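PDB 6J3A: gamma-glutamyltranspeptidase from Streptomyces lincolnensis, which probably hydrolyses or transfers gamma-glutamyl or similar groups, as a gamma-glutamyltranspeptidase homologue of the LmbA-like type within the Ntn-hydrolase clan. Local coordinates for residues T482-I487 with Q508-F513; L282-A287 with A318-A323; L196-G201 with R213-T218; L117-H122 with A207-A212; V46-V49 with L54-P57. One frame throughout, in Å; residues are numbered along the deposited sequence.

Contact 1 (T482-I487 with Q508-F513)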
# COMPACT_ATOMS: atom_id res chain seq x y z
N THR A 482 26.16 -5.82 -10.02
CA THR A 482 25.48 -4.57 -9.61
C THR A 482 24.55 -4.73 -8.40
O THR A 482 24.18 -3.74 -7.77
CB THR A 482 24.67 -3.94 -10.76
OG1 THR A 482 23.89 -4.95 -11.41
CG2 THR A 482 25.61 -3.29 -11.76
N LEU A 483 24.21 -5.97 -8.08
CA LEU A 483 23.24 -6.31 -7.04
C LEU A 483 23.80 -5.98 -5.66
O LEU A 483 24.83 -6.52 -5.27
CB LEU A 483 22.89 -7.79 -7.11
CG LEU A 483 22.56 -8.33 -8.52
CD1 LEU A 483 22.03 -9.75 -8.42
CD2 LEU A 483 21.62 -7.41 -9.31
N THR A 484 23.10 -5.12 -4.93
CA THR A 484 23.65 -4.52 -3.74
C THR A 484 22.59 -4.10 -2.72
O THR A 484 22.23 -2.92 -2.62
CB THR A 484 24.58 -3.35 -4.10
OG1 THR A 484 25.04 -2.73 -2.90
CG2 THR A 484 23.90 -2.31 -5.01
N PRO A 485 22.12 -5.07 -1.92
CA PRO A 485 21.22 -4.71 -0.81
C PRO A 485 21.96 -4.01 0.33
O PRO A 485 23.19 -4.01 0.36
CB PRO A 485 20.65 -6.06 -0.36
CG PRO A 485 21.66 -7.07 -0.77
CD PRO A 485 22.45 -6.51 -1.92
N SER A 486 21.19 -3.45 1.26
CA SER A 486 21.74 -2.71 2.40
C SER A 486 21.06 -3.09 3.70
O SER A 486 19.87 -3.44 3.72
CB SER A 486 21.56 -1.20 2.21
OG SER A 486 22.02 -0.78 0.94
N ILE A 487 21.84 -3.05 4.77
CA ILE A 487 21.30 -3.04 6.12
C ILE A 487 22.00 -1.91 6.87
O ILE A 487 23.22 -1.76 6.80
CB ILE A 487 21.45 -4.41 6.82
CG1 ILE A 487 20.42 -5.39 6.26
CG2 ILE A 487 21.26 -4.26 8.34
CD1 ILE A 487 20.38 -6.75 6.93
N GLN A 508 23.59 4.54 -6.08
CA GLN A 508 23.45 5.99 -6.11
C GLN A 508 22.14 6.33 -5.41
O GLN A 508 22.07 7.13 -4.46
CB GLN A 508 23.44 6.51 -7.55
CG GLN A 508 24.60 6.05 -8.41
CD GLN A 508 24.67 6.79 -9.74
OE1 GLN A 508 24.71 8.03 -9.76
NE2 GLN A 508 24.67 6.05 -10.85
N TRP A 509 21.08 5.70 -5.88
CA TRP A 509 19.75 5.93 -5.36
C TRP A 509 19.67 5.60 -3.88
O TRP A 509 19.09 6.36 -3.11
CB TRP A 509 18.73 5.10 -6.15
CG TRP A 509 18.45 5.60 -7.54
CD1 TRP A 509 18.60 6.88 -8.03
CD2 TRP A 509 17.90 4.84 -8.61
NE1 TRP A 509 18.21 6.94 -9.35
CE2 TRP A 509 17.77 5.70 -9.73
CE3 TRP A 509 17.51 3.49 -8.75
CZ2 TRP A 509 17.27 5.26 -10.96
CZ3 TRP A 509 17.01 3.06 -9.95
CH2 TRP A 509 16.90 3.94 -11.05
N GLN A 510 20.29 4.48 -3.49
CA GLN A 510 20.34 4.08 -2.09
C GLN A 510 21.11 5.07 -1.23
O GLN A 510 20.70 5.35 -0.11
CB GLN A 510 20.94 2.69 -1.93
CG GLN A 510 19.95 1.57 -2.16
CD GLN A 510 20.61 0.22 -2.20
OE1 GLN A 510 21.25 -0.16 -3.20
NE2 GLN A 510 20.45 -0.55 -1.12
N LEU A 511 22.24 5.57 -1.74
CA LEU A 511 22.99 6.60 -1.01
C LEU A 511 22.11 7.82 -0.77
O LEU A 511 22.07 8.34 0.35
CB LEU A 511 24.26 7.05 -1.75
CG LEU A 511 24.99 8.11 -0.90
CD1 LEU A 511 26.02 7.47 0.01
CD2 LEU A 511 25.59 9.23 -1.74
N HIS A 512 21.40 8.28 -1.80
CA HIS A 512 20.54 9.46 -1.64
C HIS A 512 19.45 9.16 -0.60
O HIS A 512 19.24 9.94 0.34
CB HIS A 512 19.94 9.91 -2.98
CG HIS A 512 20.94 9.96 -4.10
ND1 HIS A 512 22.28 10.18 -3.88
CD2 HIS A 512 20.80 9.77 -5.43
CE1 HIS A 512 22.92 10.15 -5.04
NE2 HIS A 512 22.04 9.90 -5.99
N PHE A 513 18.82 8.00 -0.75
CA PHE A 513 17.79 7.54 0.19
C PHE A 513 18.28 7.49 1.64
O PHE A 513 17.69 8.12 2.51
CB PHE A 513 17.32 6.16 -0.23
CG PHE A 513 16.49 5.46 0.79
CD1 PHE A 513 15.19 5.86 1.03
CD2 PHE A 513 17.01 4.39 1.51
CE1 PHE A 513 14.42 5.20 1.97
CE2 PHE A 513 16.24 3.73 2.44
CZ PHE A 513 14.94 4.13 2.67
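Thr484 OG1 is gripped by two hydrogen bonds, with Lys272 NZ and Asp507 OD2, right beside the place where Thr484 meets Gln510. It reaches both partners from a position anti to the backbone N (chi1 177°). Asp507 directly precedes 508-513, so it gives a second, indirect tie to the helix. Lys272 NZ is bonded besides to Ser486 OG and Pro485 O, and thus meets three consecutive residues of 482-487. Across the contact itself the carboxamide of Gln510 does the touching. Gln510 CD is 3.6 Å from Ser486 OG and equally 3.6 Å from Thr484 O, so the flat end of the glutamine sits between a backbone carbonyl and a hydroxyl two residues further along the chain. Gln510 holds CG anti to the carbonyl carbon (chi1 -82°), and the extended chain beyond CG carries the amide straight across to 482-487. The two backbones can therefore stay well apart, the closest CA atoms, those of Ser486 and Gln510, being separated by 8.3 Å. This is the helix-on-sheet packing of the Ntn-hydrolase fold: strand 486-490 pairs through Ser486 with Phe498 and through Ile487 with Cys271, while helix 506-519 covers it. The residues that touch are all buried, and the segments bury 122 Å² between them, counting both sides. Gln510 and Phe513 both reach Phe498, and Leu282 of helix 280-288 touches Gln510 as well.

Contact 2 (L282-A287 with A318-A323)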
# COMPACT_ATOMS: atom_id res chain seq x y z
N LEU A 282 28.87 2.49 -2.20
CA LEU A 282 28.03 3.29 -1.29
C LEU A 282 28.87 3.74 -0.09
O LEU A 282 28.89 4.92 0.27
CB LEU A 282 26.81 2.48 -0.81
CG LEU A 282 25.66 3.29 -0.16
CD1 LEU A 282 24.30 2.60 -0.33
CD2 LEU A 282 25.90 3.60 1.32
N LEU A 283 29.57 2.77 0.50
CA LEU A 283 30.45 3.02 1.64
C LEU A 283 31.55 4.05 1.27
O LEU A 283 31.84 4.95 2.05
CB LEU A 283 31.05 1.70 2.17
CG LEU A 283 30.10 0.52 2.48
CD1 LEU A 283 30.83 -0.71 3.00
CD2 LEU A 283 29.08 0.95 3.51
N GLN A 284 32.13 3.93 0.08
CA GLN A 284 33.14 4.89 -0.40
C GLN A 284 32.58 6.30 -0.55
O GLN A 284 33.26 7.28 -0.28
CB GLN A 284 33.77 4.44 -1.73
CG GLN A 284 34.83 3.36 -1.57
CD GLN A 284 35.82 3.31 -2.70
OE1 GLN A 284 36.01 2.26 -3.31
NE2 GLN A 284 36.47 4.44 -2.99
N GLN A 285 31.32 6.38 -0.97
CA GLN A 285 30.64 7.67 -1.05
C GLN A 285 30.46 8.35 0.31
O GLN A 285 30.56 9.57 0.42
CB GLN A 285 29.31 7.52 -1.77
CG GLN A 285 29.46 7.33 -3.27
CD GLN A 285 28.14 6.98 -3.94
OE1 GLN A 285 27.38 7.86 -4.32
NE2 GLN A 285 27.87 5.69 -4.09
N LEU A 286 30.21 7.53 1.34
CA LEU A 286 30.05 8.00 2.71
C LEU A 286 31.36 8.46 3.31
O LEU A 286 31.43 9.50 3.97
CB LEU A 286 29.48 6.88 3.59
CG LEU A 286 28.03 6.48 3.40
CD1 LEU A 286 27.72 5.24 4.22
CD2 LEU A 286 27.11 7.62 3.81
N ALA A 287 32.41 7.65 3.08
CA ALA A 287 33.77 8.01 3.47
C ALA A 287 34.30 9.30 2.82
O ALA A 287 35.14 9.99 3.39
CB ALA A 287 34.71 6.87 3.16
N ALA A 318 38.19 0.66 -11.33
CA ALA A 318 39.62 0.36 -11.21
C ALA A 318 39.93 -0.82 -10.30
O ALA A 318 40.79 -1.63 -10.62
CB ALA A 318 40.37 1.59 -10.72
N TRP A 319 39.24 -0.90 -9.16
CA TRP A 319 39.65 -1.79 -8.07
C TRP A 319 38.73 -2.97 -7.78
O TRP A 319 39.20 -3.97 -7.23
CB TRP A 319 39.90 -0.96 -6.80
CG TRP A 319 40.96 0.09 -7.03
CD1 TRP A 319 40.79 1.44 -7.07
CD2 TRP A 319 42.34 -0.15 -7.31
NE1 TRP A 319 41.98 2.07 -7.33
CE2 TRP A 319 42.95 1.11 -7.49
CE3 TRP A 319 43.12 -1.31 -7.41
CZ2 TRP A 319 44.31 1.24 -7.78
CZ3 TRP A 319 44.47 -1.18 -7.70
CH2 TRP A 319 45.05 0.09 -7.88
N TYR A 320 37.44 -2.89 -8.14
CA TYR A 320 36.48 -3.91 -7.69
C TYR A 320 36.44 -5.10 -8.63
O TYR A 320 36.71 -4.98 -9.83
CB TYR A 320 35.05 -3.38 -7.55
CG TYR A 320 34.81 -2.37 -6.44
CD1 TYR A 320 35.82 -1.52 -5.97
CD2 TYR A 320 33.53 -2.23 -5.89
CE1 TYR A 320 35.56 -0.58 -4.98
CE2 TYR A 320 33.27 -1.28 -4.91
CZ TYR A 320 34.29 -0.46 -4.46
OH TYR A 320 34.04 0.48 -3.48
N GLY A 321 36.08 -6.24 -8.06
CA GLY A 321 36.02 -7.49 -8.79
C GLY A 321 36.30 -8.67 -7.89
O GLY A 321 36.42 -8.52 -6.67
N ASP A 322 36.38 -9.85 -8.50
CA ASP A 322 36.70 -11.08 -7.78
C ASP A 322 37.89 -11.85 -8.38
O ASP A 322 38.17 -12.97 -7.93
CB ASP A 322 35.47 -12.00 -7.74
CG ASP A 322 35.54 -13.04 -6.65
OD1 ASP A 322 36.01 -12.73 -5.52
OD2 ASP A 322 35.10 -14.19 -6.91
N ALA A 323 38.60 -11.26 -9.34
CA ALA A 323 39.80 -11.88 -9.94
C ALA A 323 41.11 -11.45 -9.27
O ALA A 323 42.20 -11.82 -9.74
CB ALA A 323 39.86 -11.61 -11.43
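Tyr320 OH donates a hydrogen bond of 2.7 Å to Gln284 OE1, the interaction on which the meeting of these segments rests. The two side chains arrive from opposite directions. Gln284 holds CG opposite its carbonyl carbon (chi1 -79°), and its chain runs extended beyond CG, bringing the amide out from helix 280-288. Tyr320 takes the same first-torsion arrangement (chi1 -67°) but starts from the first residue to leave helical backbone geometry after helix 299-319, and its ring extends to meet the glutamine. Gln284 OE1 lies at the edge of that ring, in its plane, and its 3.3 Å separation from Tyr320 CE1 shows that the oxygen lies beside the ring as well as close to the hydroxyl. Amide and ring planes are 38° apart, neither stacked nor perpendicular, and Tyr320 OH lies somewhat off the carbonyl plane of Gln284. Nearer the backbone, Gln284 CG stands 3.5 Å from Tyr320 OH, so the methylene also packs against the hydroxyl. The other end of the amide is used too: Gln284 NE2 bonds with Asp315 OD2 on helix 299-319, which fixes the rotation of the carboxamide and is consistent with its oxygen being the acceptor. An alanine here would remove the whole amide, and is likely to leave both Tyr320 OH and Asp315 OD2 without these buried polar partners. Leu282, Leu283 and Leu286 rest on strands 256-265 and 268-272, and the bond thus joins two members of a helical layer over a beta-sheet, the arrangement of the Ntn-hydrolase fold.

Contact 3 (L196-G201 with R213-T218)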
# COMPACT_ATOMS: atom_id res chain seq x y z
N LEU A 196 9.46 -30.58 -5.70
CA LEU A 196 8.83 -30.91 -4.43
C LEU A 196 8.47 -32.39 -4.30
O LEU A 196 8.68 -32.98 -3.25
CB LEU A 196 7.55 -30.10 -4.25
CG LEU A 196 7.71 -28.60 -4.02
CD1 LEU A 196 6.33 -27.96 -4.09
CD2 LEU A 196 8.37 -28.32 -2.68
N ALA A 197 7.91 -32.97 -5.36
CA ALA A 197 7.53 -34.39 -5.34
C ALA A 197 8.73 -35.27 -4.99
O ALA A 197 8.66 -36.09 -4.06
CB ALA A 197 6.94 -34.81 -6.67
N GLU A 198 9.85 -35.05 -5.68
CA GLU A 198 11.02 -35.91 -5.51
C GLU A 198 11.96 -35.53 -4.37
O GLU A 198 13.01 -36.14 -4.22
CB GLU A 198 11.80 -36.07 -6.82
CG GLU A 198 12.52 -34.84 -7.35
CD GLU A 198 13.54 -35.22 -8.41
OE1 GLU A 198 14.61 -35.77 -8.05
OE2 GLU A 198 13.27 -34.98 -9.61
N VAL A 199 11.61 -34.53 -3.56
CA VAL A 199 12.29 -34.32 -2.27
C VAL A 199 11.39 -34.62 -1.05
O VAL A 199 11.88 -34.60 0.08
CB VAL A 199 12.89 -32.89 -2.14
CG1 VAL A 199 13.83 -32.59 -3.31
CG2 VAL A 199 11.81 -31.83 -2.00
N ALA A 200 10.11 -34.89 -1.28
CA ALA A 200 9.15 -35.06 -0.19
C ALA A 200 9.52 -36.23 0.71
O ALA A 200 9.39 -36.15 1.93
CB ALA A 200 7.75 -35.25 -0.75
N GLY A 201 10.01 -37.31 0.12
CA GLY A 201 10.44 -38.49 0.88
C GLY A 201 11.84 -38.40 1.47
O GLY A 201 12.31 -39.34 2.10
N ARG A 213 18.56 -28.91 -3.12
CA ARG A 213 19.80 -28.30 -3.58
C ARG A 213 20.49 -29.19 -4.60
O ARG A 213 21.01 -28.70 -5.60
CB ARG A 213 20.74 -28.03 -2.41
CG ARG A 213 20.21 -27.05 -1.38
CD ARG A 213 21.20 -26.91 -0.25
NE ARG A 213 22.38 -26.16 -0.68
CZ ARG A 213 23.54 -26.11 -0.02
NH1 ARG A 213 23.71 -26.77 1.12
NH2 ARG A 213 24.54 -25.38 -0.51
N GLU A 214 20.46 -30.50 -4.35
CA GLU A 214 21.06 -31.49 -5.24
C GLU A 214 20.27 -31.73 -6.53
O GLU A 214 20.87 -32.07 -7.55
CB GLU A 214 21.27 -32.80 -4.50
CG GLU A 214 22.28 -32.70 -3.37
CD GLU A 214 23.67 -32.26 -3.83
OE1 GLU A 214 24.35 -31.56 -3.04
OE2 GLU A 214 24.08 -32.59 -4.97
N VAL A 215 18.95 -31.58 -6.47
CA VAL A 215 18.12 -31.63 -7.68
C VAL A 215 18.46 -30.48 -8.63
O VAL A 215 18.56 -30.69 -9.84
CB VAL A 215 16.63 -31.64 -7.32
CG1 VAL A 215 15.75 -31.47 -8.56
CG2 VAL A 215 16.28 -32.96 -6.63
N TRP A 216 18.63 -29.28 -8.08
CA TRP A 216 19.09 -28.15 -8.88
C TRP A 216 20.50 -28.37 -9.42
O TRP A 216 20.80 -28.02 -10.56
CB TRP A 216 19.07 -26.85 -8.06
CG TRP A 216 19.45 -25.66 -8.90
CD1 TRP A 216 20.71 -25.28 -9.24
CD2 TRP A 216 18.56 -24.75 -9.55
NE1 TRP A 216 20.67 -24.18 -10.06
CE2 TRP A 216 19.36 -23.83 -10.26
CE3 TRP A 216 17.17 -24.61 -9.60
CZ2 TRP A 216 18.81 -22.78 -11.01
CZ3 TRP A 216 16.63 -23.57 -10.35
CH2 TRP A 216 17.45 -22.66 -11.04
N ARG A 217 21.34 -28.97 -8.59
CA ARG A 217 22.78 -29.07 -8.84
C ARG A 217 23.24 -30.21 -9.73
O ARG A 217 24.14 -30.04 -10.56
CB ARG A 217 23.49 -29.26 -7.50
CG ARG A 217 24.77 -28.49 -7.39
CD ARG A 217 24.77 -27.67 -6.13
NE ARG A 217 24.88 -28.52 -4.95
CZ ARG A 217 25.84 -28.43 -4.03
NH1 ARG A 217 25.83 -29.26 -3.00
NH2 ARG A 217 26.82 -27.52 -4.12
N THR A 218 22.66 -31.39 -9.48
CA THR A 218 22.99 -32.62 -10.21
C THR A 218 21.80 -33.32 -10.87
O THR A 218 22.01 -34.23 -11.66
CB THR A 218 23.66 -33.64 -9.27
OG1 THR A 218 22.76 -33.97 -8.20
CG2 THR A 218 24.96 -33.07 -8.69
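Val215 meets Glu198 and Val199 through a single methyl, CG2, and this valine is the side chain to follow. Its CB points toward 196-201 but has none of that segment's atoms within 4.2 Å. At CB the chain forks. CG1 is anti to the backbone N (chi1 171°) and likewise stays beyond 4.2 Å of the other segment, whereas CG2, opposite the carbonyl carbon, does all the touching. It lies 3.6 Å from Glu198 OE1 and 4.0 Å from Glu198 CD, a methyl set against a carboxylate, with no hydrogen bond involved. On its other contact CG2 is 4.1 Å from Val199 CG1, the apolar part of the interface, where the two valines cross obliquely. One residue before Val215, Glu214 uses its carbonyl O for both Thr218 N and Thr218 OG1, which approach from opposite faces of the carbonyl plane, and its OE1 forms a 2.7 Å salt bridge with Arg217 NH1. The contact joins helices 186-200 and 205-217 near the C-terminal parts of both. Phe220 of helix 220-229 touches Glu198 and Val215, Leu196 packs on helix 127-140, and Trp216 stacks with Phe112 of helix 111-122.

Contact 4 (L117-H122 with A207-A212)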
# COMPACT_ATOMS: atom_id res chain seq x y z
N LEU A 117 19.75 -22.30 1.09
CA LEU A 117 20.60 -22.15 2.27
C LEU A 117 19.90 -21.33 3.34
O LEU A 117 19.89 -21.71 4.52
CB LEU A 117 21.95 -21.50 1.94
CG LEU A 117 23.20 -22.39 1.90
CD1 LEU A 117 24.43 -21.50 1.81
CD2 LEU A 117 23.36 -23.31 3.10
N LEU A 118 19.34 -20.20 2.92
CA LEU A 118 18.59 -19.34 3.83
C LEU A 118 17.48 -20.10 4.54
O LEU A 118 17.40 -20.10 5.76
CB LEU A 118 18.02 -18.13 3.08
CG LEU A 118 17.52 -17.00 3.98
CD1 LEU A 118 18.65 -16.30 4.74
CD2 LEU A 118 16.77 -15.98 3.16
N LEU A 119 16.65 -20.76 3.76
CA LEU A 119 15.57 -21.57 4.31
C LEU A 119 16.09 -22.64 5.28
O LEU A 119 15.54 -22.82 6.35
CB LEU A 119 14.77 -22.23 3.18
CG LEU A 119 13.37 -22.77 3.50
CD1 LEU A 119 12.46 -21.69 4.07
CD2 LEU A 119 12.72 -23.37 2.26
N ARG A 120 17.18 -23.30 4.92
CA ARG A 120 17.70 -24.41 5.72
C ARG A 120 18.28 -23.95 7.06
O ARG A 120 18.03 -24.58 8.09
CB ARG A 120 18.76 -25.17 4.94
CG ARG A 120 19.22 -26.46 5.60
CD ARG A 120 20.53 -26.96 5.03
NE ARG A 120 21.62 -26.01 5.26
CZ ARG A 120 22.91 -26.24 5.06
NH1 ARG A 120 23.34 -27.42 4.61
NH2 ARG A 120 23.79 -25.28 5.31
N ASP A 121 19.06 -22.88 7.02
CA ASP A 121 19.78 -22.37 8.20
C ASP A 121 18.94 -21.45 9.08
O ASP A 121 18.98 -21.58 10.31
CB ASP A 121 21.08 -21.66 7.78
CG ASP A 121 22.13 -22.62 7.23
OD1 ASP A 121 21.93 -23.84 7.25
OD2 ASP A 121 23.19 -22.14 6.77
N HIS A 122 18.19 -20.53 8.47
CA HIS A 122 17.48 -19.48 9.22
C HIS A 122 15.95 -19.51 9.16
O HIS A 122 15.29 -18.75 9.88
CB HIS A 122 17.99 -18.12 8.75
CG HIS A 122 19.46 -17.96 8.92
ND1 HIS A 122 20.03 -17.52 10.09
CD2 HIS A 122 20.49 -18.24 8.08
CE1 HIS A 122 21.35 -17.50 9.96
NE2 HIS A 122 21.65 -17.93 8.74
N ALA A 207 16.51 -31.86 5.47
CA ALA A 207 16.95 -32.84 4.48
C ALA A 207 16.27 -32.61 3.14
O ALA A 207 16.87 -32.87 2.09
CB ALA A 207 16.68 -34.26 4.97
N GLN A 208 15.02 -32.14 3.19
CA GLN A 208 14.22 -31.87 1.99
C GLN A 208 14.82 -30.74 1.18
O GLN A 208 14.88 -30.81 -0.05
CB GLN A 208 12.79 -31.49 2.36
CG GLN A 208 12.01 -32.61 3.04
CD GLN A 208 10.54 -32.27 3.25
OE1 GLN A 208 10.20 -31.19 3.72
NE2 GLN A 208 9.67 -33.21 2.92
N ILE A 209 15.23 -29.69 1.89
CA ILE A 209 15.89 -28.54 1.29
C ILE A 209 17.25 -28.95 0.71
O ILE A 209 17.59 -28.56 -0.40
CB ILE A 209 16.02 -27.39 2.32
CG1 ILE A 209 14.64 -26.81 2.63
CG2 ILE A 209 16.90 -26.26 1.80
CD1 ILE A 209 14.54 -26.15 3.99
N GLU A 210 18.01 -29.73 1.47
CA GLU A 210 19.31 -30.23 1.02
C GLU A 210 19.19 -31.13 -0.22
O GLU A 210 20.01 -31.04 -1.14
CB GLU A 210 20.02 -30.97 2.16
CG GLU A 210 21.52 -31.16 1.97
CD GLU A 210 22.30 -29.86 1.96
OE1 GLU A 210 22.06 -29.00 2.84
OE2 GLU A 210 23.16 -29.69 1.07
N ALA A 211 18.18 -32.00 -0.23
CA ALA A 211 17.86 -32.82 -1.42
C ALA A 211 17.48 -31.96 -2.62
O ALA A 211 17.88 -32.26 -3.74
CB ALA A 211 16.75 -33.81 -1.11
N ALA A 212 16.70 -30.91 -2.37
CA ALA A 212 16.36 -29.92 -3.41
C ALA A 212 17.57 -29.19 -3.97
O ALA A 212 17.61 -28.86 -5.16
CB ALA A 212 15.36 -28.92 -2.86
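Arg120 and Ile209 lie where two antiparallel helices pack, 111-122 against 205-217; the axes of the short segments approach to 9.4 Å with N-to-C directions 159° apart. Apolar contact comes first. Ile209 CD1 reaches Leu119, 3.6 Å from Leu119 CG, the two side chains crossing at about a right angle, while its other branch, Ile209 CG2, lies 3.8 Å from Arg120 CB. One isoleucine thus fills the interface from two directions, and the base of the arginine is part of the apolar seam. The charged contacts form a network at its margin. Arg120 runs out with CG anti to the backbone N and bends at chi3 (62°), which turns the guanidinium between two acids. Its NH1 gives Glu210 OE1 a salt bridge of 2.7 Å, bent (134° at the hydrogen) and on the syn side of a carboxylate turned well away from the guanidinium plane. Its NE gives Asp121 OD1 a second, 3.0 Å long, met from above the carboxylate plane, and NH2 adds a weak bond to the same oxygen. Glu210 OE2 pairs with Arg213, so both oxygens of this carboxylate hold arginines. Backbone also takes part, since Leu119 O accepts from Arg205 NH2. Just before its charged head, Arg120 CD passes 3.4 Å from Glu210 OE1.

Contact 5 (V46-V49 with L54-P57)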
# COMPACT_ATOMS: atom_id res chain seq x y z
N VAL A 46 7.88 -15.86 -5.79
CA VAL A 46 6.79 -15.10 -6.38
C VAL A 46 7.36 -14.07 -7.37
O VAL A 46 6.85 -13.94 -8.48
CB VAL A 46 5.89 -14.46 -5.30
CG1 VAL A 46 4.93 -13.44 -5.89
CG2 VAL A 46 5.12 -15.55 -4.56
N LEU A 47 8.43 -13.38 -6.98
CA LEU A 47 9.07 -12.41 -7.88
C LEU A 47 9.52 -12.99 -9.22
O LEU A 47 9.43 -12.30 -10.25
CB LEU A 47 10.28 -11.76 -7.20
CG LEU A 47 9.97 -10.70 -6.14
CD1 LEU A 47 11.24 -10.36 -5.38
CD2 LEU A 47 9.38 -9.45 -6.76
N HIS A 48 9.99 -14.24 -9.21
CA HIS A 48 10.34 -14.92 -10.47
C HIS A 48 9.14 -14.87 -11.41
O HIS A 48 9.26 -14.52 -12.59
CB HIS A 48 10.69 -16.40 -10.25
CG HIS A 48 11.87 -16.63 -9.38
ND1 HIS A 48 12.02 -17.78 -8.63
CD2 HIS A 48 12.96 -15.86 -9.13
CE1 HIS A 48 13.15 -17.70 -7.95
NE2 HIS A 48 13.74 -16.55 -8.23
N VAL A 49 7.99 -15.21 -10.84
CA VAL A 49 6.73 -15.36 -11.58
C VAL A 49 6.14 -14.02 -12.02
O VAL A 49 5.61 -13.93 -13.12
CB VAL A 49 5.69 -16.14 -10.75
CG1 VAL A 49 4.39 -16.32 -11.53
CG2 VAL A 49 6.23 -17.52 -10.37
N LEU A 54 12.47 -9.13 -15.22
CA LEU A 54 13.48 -8.53 -14.34
C LEU A 54 14.26 -9.51 -13.45
O LEU A 54 15.28 -9.13 -12.89
CB LEU A 54 12.82 -7.44 -13.49
CG LEU A 54 12.34 -6.21 -14.28
CD1 LEU A 54 11.51 -5.30 -13.39
CD2 LEU A 54 13.49 -5.41 -14.88
N ASN A 55 13.79 -10.75 -13.32
CA ASN A 55 14.56 -11.79 -12.66
C ASN A 55 14.04 -13.18 -13.04
O ASN A 55 13.14 -13.31 -13.86
CB ASN A 55 14.53 -11.60 -11.14
CG ASN A 55 13.22 -12.01 -10.51
OD1 ASN A 55 12.16 -11.91 -11.13
ND2 ASN A 55 13.29 -12.47 -9.27
N GLY A 56 14.61 -14.21 -12.45
CA GLY A 56 14.17 -15.57 -12.67
C GLY A 56 14.99 -16.52 -11.82
O GLY A 56 15.99 -16.10 -11.24
N PRO A 57 14.58 -17.79 -11.74
CA PRO A 57 15.22 -18.75 -10.84
C PRO A 57 16.70 -19.08 -11.10
O PRO A 57 17.42 -19.40 -10.15
CB PRO A 57 14.35 -20.02 -10.99
CG PRO A 57 13.05 -19.53 -11.51
CD PRO A 57 13.40 -18.38 -12.41
O HOH W 1 11.33 -15.97 -13.97
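Asn55 approaches helix 36-50 with its side chain at the edge of the His48 ring, by CD2, and beside Leu47; just before it, Leu54 pairs through its backbone with Thr421. Asn55 CG lies 3.8 Å from Leu47 O. A water donates to His48 O (2.9 Å) and to Asn55 O (3.2 Å), bridging helix and loop. At Gly56 the two segments come closest, CA to CA 4.5 Å from His48, and Gly56 C is 3.4 Å from His48 CD2. Pro57 follows, its CG placed over a face of the imidazole in a CH-pi contact, 3.9 Å from the ring centroid and 27° off the normal. With CG anti to the carbonyl carbon (chi1 -62°) the His48 ring is brought to the loop, and chi2 turns a face to Pro57. Phe45 meets the same ring edge-to-face. A serine here removes the ring, and would probably leave Pro57 CG without the face it packs on and open a gap beside Gly56. The turn links helix 36-50 to strand 61-66, an alpha-to-beta connection of the Ntn-hydrolase fold; Thr421 is the first residue modelled after a gap, consistent with a place near the family's autoprocessing site.

Overall arrangement
Contacts 1 and 2 adjoin, their centres 13 Å apart: Gln510 CB packs against Leu282 CD1 at 3.7 Å, and Leu511 fits among Leu282, Gln285 and Leu286. Contacts 3 and 4 share helix 205-217, with centres 11 Å apart; Gln208 NE2 probably bonds with Ala200 O, and Val199 packs on the same helix's backbone. Contact 5 meets contact 3 where Trp216 CH2 lies 3.4 Å from Pro57 O. Between the two groups, contacts 2 and 3 stand about 38 Å apart between centres. Contact 5 borders the probable processing region, with contact 1 about 7 Å away at nearest atoms.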